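Local coordinates for GH62 arabinofuranosidase (Podospora anserina, PDB 4N4B), which probably removes terminal arabinofuranosyl residues from xylan in plant biomass as a calcium-binding beta-propeller glycoside hydrolase, at residues D21-W26 with H332-C337; S222-K227 with K297-P302. All coordinates share one frame; numbering follows the deposited sequence.

Contact 1. Residues D21-W26 with H332-C337; sequences DLPTTW and HNNPAC
His332 stacks on Trp26 in an offset aromatic pair: the imidazole centroid lies 4.2 Å from that of the indole six-membered ring, the planes 22° apart. Trp26 CZ3 sits over the centre of one imidazole face. With CG of His332 anti to the backbone N (chi1 -179°), the ring also offers its edge to Pro23, whose CG is 3.7 Å from His332 CE1; that same CG lies above one indole face, toward its rim, so the proline wedges against both rings. Next comes Asn334, whose ND2 donates to Thr25 O at 2.8 Å, the N-H pointing nearly straight (161°). Thr25 O lies in the plane of the Asn334 amide, while the donor stands above the carbonyl plane of Thr25. Asn334 OD1 accepts from Gln27 N, so both ends of the amide are used and its rotation is fixed. At Ala336, CB packs 4.1 Å from Pro23 CD, and a water joins Ala336 N (2.9 Å) to Asp21 O (2.8 Å). Cys337, bonded to Cys303, brings SG to 3.7 Å from Asp21 CB. The segments flank strands 28-30 and 326-332, which pair antiparallel in one sheet: closure of the ring by both chain ends, as in many beta-propellers.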
loop_
_atom_site.group_PDB
_atom_site.type_symbol
_atom_site.label_atom_id
_atom_site.label_comp_id
_atom_site.label_asym_id
_atom_site.label_seq_id
_atom_site.Cartn_x
_atom_site.Cartn_y
_atom_site.Cartn_z
ATOM N N ASP A 21 -19.476 11.123 -3.208
ATOM C CA ASP A 21 -19.349 10.812 -1.784
ATOM C C ASP A 21 -17.919 10.986 -1.258
ATOM O O ASP A 21 -17.642 10.440 -0.184
ATOM C CB ASP A 21 -19.852 9.414 -1.540
ATOM C CG ASP A 21 -21.397 9.364 -1.525
ATOM O OD1 ASP A 21 -22.068 10.393 -1.281
ATOM O OD2 ASP A 21 -21.928 8.293 -1.698
ATOM N N LEU A 22 -17.102 11.723 -1.970
ATOM C CA LEU A 22 -15.754 12.096 -1.504
ATOM C C LEU A 22 -15.686 13.573 -1.384
ATOM O O LEU A 22 -16.075 14.273 -2.327
ATOM C CB LEU A 22 -14.679 11.691 -2.480
ATOM C CG LEU A 22 -14.453 10.194 -2.627
ATOM C CD1 LEU A 22 -13.302 9.869 -3.617
ATOM C CD2 LEU A 22 -14.142 9.459 -1.377
ATOM N N PRO A 23 -15.128 14.096 -0.237
ATOM C CA PRO A 23 -14.907 15.547 -0.153
ATOM C C PRO A 23 -13.722 15.932 -1.018
ATOM O O PRO A 23 -12.772 15.130 -1.280
ATOM C CB PRO A 23 -14.727 15.727 1.371
ATOM C CG PRO A 23 -13.965 14.454 1.761
ATOM C CD PRO A 23 -14.560 13.360 0.903
ATOM N N THR A 24 -13.659 17.197 -1.411
ATOM C CA THR A 24 -12.474 17.761 -2.005
ATOM C C THR A 24 -11.382 18.192 -0.967
ATOM O O THR A 24 -10.190 18.222 -1.317
ATOM C CB THR A 24 -12.830 18.915 -2.963
ATOM O OG1 THR A 24 -13.441 19.942 -2.206
ATOM C CG2 THR A 24 -13.845 18.442 -3.968
ATOM N N THR A 25 -11.779 18.473 0.301
ATOM C CA THR A 25 -10.787 18.678 1.425
ATOM C C THR A 25 -11.022 17.557 2.445
ATOM O O THR A 25 -12.092 17.015 2.675
ATOM C CB THR A 25 -10.918 20.043 2.117
ATOM O OG1 THR A 25 -11.988 20.043 3.109
ATOM C CG2 THR A 25 -10.942 21.185 1.135
ATOM N N TRP A 26 -9.901 17.191 3.075
ATOM C CA TRP A 26 -9.865 16.030 3.956
ATOM C C TRP A 26 -9.321 16.431 5.334
ATOM O O TRP A 26 -8.401 17.217 5.431
ATOM C CB TRP A 26 -8.865 14.966 3.353
ATOM C CG TRP A 26 -9.440 14.326 2.101
ATOM C CD1 TRP A 26 -9.640 14.956 0.918
ATOM C CD2 TRP A 26 -10.056 13.051 2.017
ATOM N NE1 TRP A 26 -10.281 14.104 0.064
ATOM C CE2 TRP A 26 -10.570 12.947 0.686
ATOM C CE3 TRP A 26 -10.217 11.990 2.893
ATOM C CZ2 TRP A 26 -11.244 11.817 0.248
ATOM C CZ3 TRP A 26 -10.841 10.860 2.448
ATOM C CH2 TRP A 26 -11.428 10.812 1.132
ATOM N N HIS A 332 -11.006 9.139 9.001
ATOM C CA HIS A 332 -11.510 10.281 8.240
ATOM C C HIS A 332 -12.588 11.039 8.970
ATOM O O HIS A 332 -13.637 10.402 9.210
ATOM C CB HIS A 332 -11.967 9.776 6.898
ATOM C CG HIS A 332 -12.485 10.786 5.956
ATOM N ND1 HIS A 332 -12.197 12.126 5.860
ATOM C CD2 HIS A 332 -13.371 10.530 4.949
ATOM C CE1 HIS A 332 -12.907 12.655 4.844
ATOM N NE2 HIS A 332 -13.609 11.675 4.291
ATOM N N ASN A 333 -12.358 12.287 9.321
ATOM C CA ASN A 333 -13.245 13.132 10.150
ATOM C C ASN A 333 -14.390 13.739 9.465
ATOM O O ASN A 333 -15.359 14.086 10.187
ATOM C CB ASN A 333 -12.409 14.305 10.904
ATOM C CG ASN A 333 -11.740 13.711 11.993
ATOM O OD1 ASN A 333 -12.165 12.617 12.494
ATOM N ND2 ASN A 333 -10.746 14.325 12.442
ATOM N N ASN A 334 -14.220 13.969 8.199
ATOM C CA ASN A 334 -15.248 14.750 7.402
ATOM C C ASN A 334 -15.819 13.967 6.217
ATOM O O ASN A 334 -15.757 14.446 5.099
ATOM C CB ASN A 334 -14.725 16.110 6.975
ATOM C CG ASN A 334 -13.636 16.052 5.950
ATOM O OD1 ASN A 334 -12.741 15.132 5.975
ATOM N ND2 ASN A 334 -13.626 16.988 5.009
ATOM N N PRO A 335 -16.432 12.809 6.521
ATOM C CA PRO A 335 -17.038 11.998 5.432
ATOM C C PRO A 335 -18.149 12.867 4.731
ATOM O O PRO A 335 -18.799 13.695 5.379
ATOM C CB PRO A 335 -17.639 10.768 6.161
ATOM C CG PRO A 335 -17.887 11.271 7.496
ATOM C CD PRO A 335 -16.631 12.159 7.785
ATOM N N ALA A 336 -18.297 12.608 3.439
ATOM C CA ALA A 336 -19.264 13.356 2.569
ATOM C C ALA A 336 -20.525 12.512 2.240
ATOM O O ALA A 336 -21.077 12.735 1.179
ATOM C CB ALA A 336 -18.585 13.730 1.275
ATOM N N CYS A 337 -20.886 11.566 3.108
ATOM C CA CYS A 337 -22.030 10.599 2.961
ATOM C C CYS A 337 -22.163 9.706 4.178
ATOM O O CYS A 337 -21.184 9.569 4.978
ATOM C CB CYS A 337 -21.788 9.614 1.838
ATOM S SG CYS A 337 -20.298 8.533 2.071
HETATM O O HOH W 1 -16.481 10.695 2.312
#

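Contact 2. Residues S222-K227 with K297-P302; sequences SLPDGK and KLLIDP
Two first torsions bring Ser222 and the 297-302 loop together. In Ser222 the hydroxyl is rotated between the backbone N and the carbonyl carbon (chi1 65°), which aims OG at Lys297; in Leu299 the branch runs anti to the backbone N (chi1 -177°), carrying CD1 over the chain next to Ser222. Ser222 OG donates to Lys297 O at 2.8 Å, standing above that carbonyl plane. Its backbone makes two further bonds: Ser222 N gives to Leu298 O at 3.0 Å, and Ile300 N gives to Ser222 O at 3.1 Å with an angle of 162° at the hydrogen. Since the two bonds flank Leu299, this is a single bridge of parallel type. With an alanine at Ser222 the backbone pair could remain, but Lys297 O would probably lose its hydroxyl donor and this part of the loop would be held less firmly. Beyond the bridge, 222-227 links two antiparallel strands of one propeller blade through a type I beta turn, Gly226 N to Leu223 O at 3.0 Å. Gly226, the last residue of the turn, has positive phi, and Leu223 N donates to Lys227 O at 2.9 Å, the pattern of a turn with a G1 beta bulge. Asp225 OD1 receives Lys227 N in an Asx turn, met from above the carboxylate plane. Apolar groups of 297-302 meet only the first half of the turn, Leu223 and Pro224. Leu299 CD1 lies 3.7 Å from Leu223 C, beside the peptide leading into Pro224. Leu223 and Ile300 run side by side in the same direction, with Leu223 CD2 3.8 Å from Ile300 CD1. Further along, Pro224 presses its ring against that of Pro302, and the separation of Pro224 CD from Pro302 CD, 3.5 Å, is tighter than usual for two carbons.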
loop_
_atom_site.group_PDB
_atom_site.type_symbol
_atom_site.label_atom_id
_atom_site.label_comp_id
_atom_site.label_asym_id
_atom_site.label_seq_id
_atom_site.Cartn_x
_atom_site.Cartn_y
_atom_site.Cartn_z
ATOM N N SER A 222 -11.639 1.141 -6.071
ATOM C CA SER A 222 -12.953 1.404 -6.651
ATOM C C SER A 222 -13.886 1.928 -5.594
ATOM O O SER A 222 -13.773 1.723 -4.393
ATOM C CB SER A 222 -13.535 0.151 -7.281
ATOM O OG SER A 222 -13.809 -0.882 -6.380
ATOM N N LEU A 223 -14.864 2.759 -6.103
ATOM C CA LEU A 223 -15.845 3.450 -5.276
ATOM C C LEU A 223 -17.239 2.909 -5.574
ATOM O O LEU A 223 -17.473 2.453 -6.699
ATOM C CB LEU A 223 -15.772 4.921 -5.516
ATOM C CG LEU A 223 -14.382 5.644 -5.248
ATOM C CD1 LEU A 223 -14.385 7.036 -5.825
ATOM C CD2 LEU A 223 -14.217 5.672 -3.760
ATOM N N PRO A 224 -18.128 2.955 -4.631
ATOM C CA PRO A 224 -19.523 2.438 -4.894
ATOM C C PRO A 224 -20.188 3.179 -6.051
ATOM O O PRO A 224 -21.056 2.478 -6.693
ATOM C CB PRO A 224 -20.252 2.713 -3.570
ATOM C CG PRO A 224 -19.120 2.908 -2.527
ATOM C CD PRO A 224 -17.972 3.418 -3.258
ATOM N N ASP A 225 -19.891 4.405 -6.393
ATOM C CA ASP A 225 -20.482 5.025 -7.561
ATOM C C ASP A 225 -19.886 4.658 -8.881
ATOM O O ASP A 225 -20.290 5.158 -9.928
ATOM C CB ASP A 225 -20.529 6.543 -7.385
ATOM C CG ASP A 225 -19.110 7.183 -7.471
ATOM O OD1 ASP A 225 -18.103 6.503 -7.593
ATOM O OD2 ASP A 225 -19.057 8.396 -7.582
ATOM N N GLY A 226 -18.906 3.736 -8.949
ATOM C CA GLY A 226 -18.267 3.211 -10.137
ATOM C C GLY A 226 -17.027 4.020 -10.611
ATOM O O GLY A 226 -16.477 3.730 -11.685
ATOM N N LYS A 227 -16.679 5.037 -9.842
ATOM C CA LYS A 227 -15.423 5.731 -10.130
ATOM C C LYS A 227 -14.258 5.089 -9.302
ATOM O O LYS A 227 -14.462 4.132 -8.571
ATOM C CB LYS A 227 -15.637 7.125 -9.775
ATOM C CG LYS A 227 -16.606 7.833 -10.801
ATOM C CD LYS A 227 -16.867 9.243 -10.345
ATOM C CE LYS A 227 -18.137 9.822 -11.032
ATOM N NZ LYS A 227 -18.271 9.521 -12.499
ATOM N N LYS A 297 -11.698 -6.351 -6.847
ATOM C CA LYS A 297 -12.146 -5.063 -7.265
ATOM C C LYS A 297 -11.716 -3.887 -6.372
ATOM O O LYS A 297 -11.821 -2.757 -6.749
ATOM C CB LYS A 297 -13.701 -5.017 -7.322
ATOM C CG LYS A 297 -14.293 -6.028 -8.361
ATOM C CD LYS A 297 -15.699 -5.685 -8.774
ATOM C CE LYS A 297 -15.989 -6.432 -10.099
ATOM N NZ LYS A 297 -16.014 -7.846 -9.748
ATOM N N LEU A 298 -11.109 -4.245 -5.211
ATOM C CA LEU A 298 -10.464 -3.201 -4.297
ATOM C C LEU A 298 -11.455 -2.085 -3.991
ATOM O O LEU A 298 -11.209 -0.893 -3.972
ATOM C CB LEU A 298 -9.150 -2.630 -4.909
ATOM C CG LEU A 298 -7.901 -3.446 -4.693
ATOM C CD1 LEU A 298 -7.533 -3.443 -3.233
ATOM C CD2 LEU A 298 -7.896 -4.874 -5.221
ATOM N N LEU A 299 -12.699 -2.494 -3.658
ATOM C CA LEU A 299 -13.714 -1.579 -3.285
ATOM C C LEU A 299 -13.498 -1.023 -1.858
ATOM O O LEU A 299 -13.219 -1.787 -0.907
ATOM C CB LEU A 299 -15.109 -2.295 -3.321
ATOM C CG LEU A 299 -16.345 -1.413 -2.999
ATOM C CD1 LEU A 299 -16.573 -0.306 -3.920
ATOM C CD2 LEU A 299 -17.662 -2.285 -2.890
ATOM N N ILE A 300 -13.744 0.264 -1.673
ATOM C CA ILE A 300 -13.755 0.933 -0.333
ATOM C C ILE A 300 -15.132 1.508 -0.021
ATOM O O ILE A 300 -15.969 1.714 -0.944
ATOM C CB ILE A 300 -12.671 1.980 -0.219
ATOM C CG1 ILE A 300 -12.903 3.121 -1.220
ATOM C CG2 ILE A 300 -11.321 1.258 -0.344
ATOM C CD1 ILE A 300 -12.033 4.330 -0.961
ATOM N N ASP A 301 -15.353 1.820 1.254
ATOM C CA ASP A 301 -16.542 2.543 1.688
ATOM C C ASP A 301 -16.164 3.985 2.025
ATOM O O ASP A 301 -15.566 4.254 3.067
ATOM C CB ASP A 301 -17.173 1.863 2.903
ATOM C CG ASP A 301 -18.330 2.655 3.478
ATOM O OD1 ASP A 301 -18.729 3.664 2.859
ATOM O OD2 ASP A 301 -18.842 2.268 4.551
ATOM N N PRO A 302 -16.510 4.907 1.131
ATOM C CA PRO A 302 -16.135 6.275 1.257
ATOM C C PRO A 302 -16.802 6.909 2.470
ATOM O O PRO A 302 -16.318 7.973 2.920
ATOM C CB PRO A 302 -16.610 6.947 -0.056
ATOM C CG PRO A 302 -17.708 6.085 -0.518
ATOM C CD PRO A 302 -17.393 4.686 -0.072
#

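How the contacts relate
The centres of the two contacts lie 14 Å apart on the same side of the chain's centre. They meet directly: Leu22 of contact 1 packs on both Leu223 and Pro302 of contact 2, with Leu22 CD1 3.8 Å from Leu223 CD1. In sequence the order is 21-26, 222-227, 297-302, 332-337, so contact 2 falls wholly within the span that contact 1 brackets. Contact 1 borders the sheet that combines strand 28-30 with 326-332 and 306-311; contact 2 ties the 222-227 hairpin of the sheet that precedes those C-terminal strands to the loop before 306-311. The Cys303-Cys337 disulfide fastens the C-terminus just beyond Pro302. Together they join the blade built from both chain ends to its neighbour.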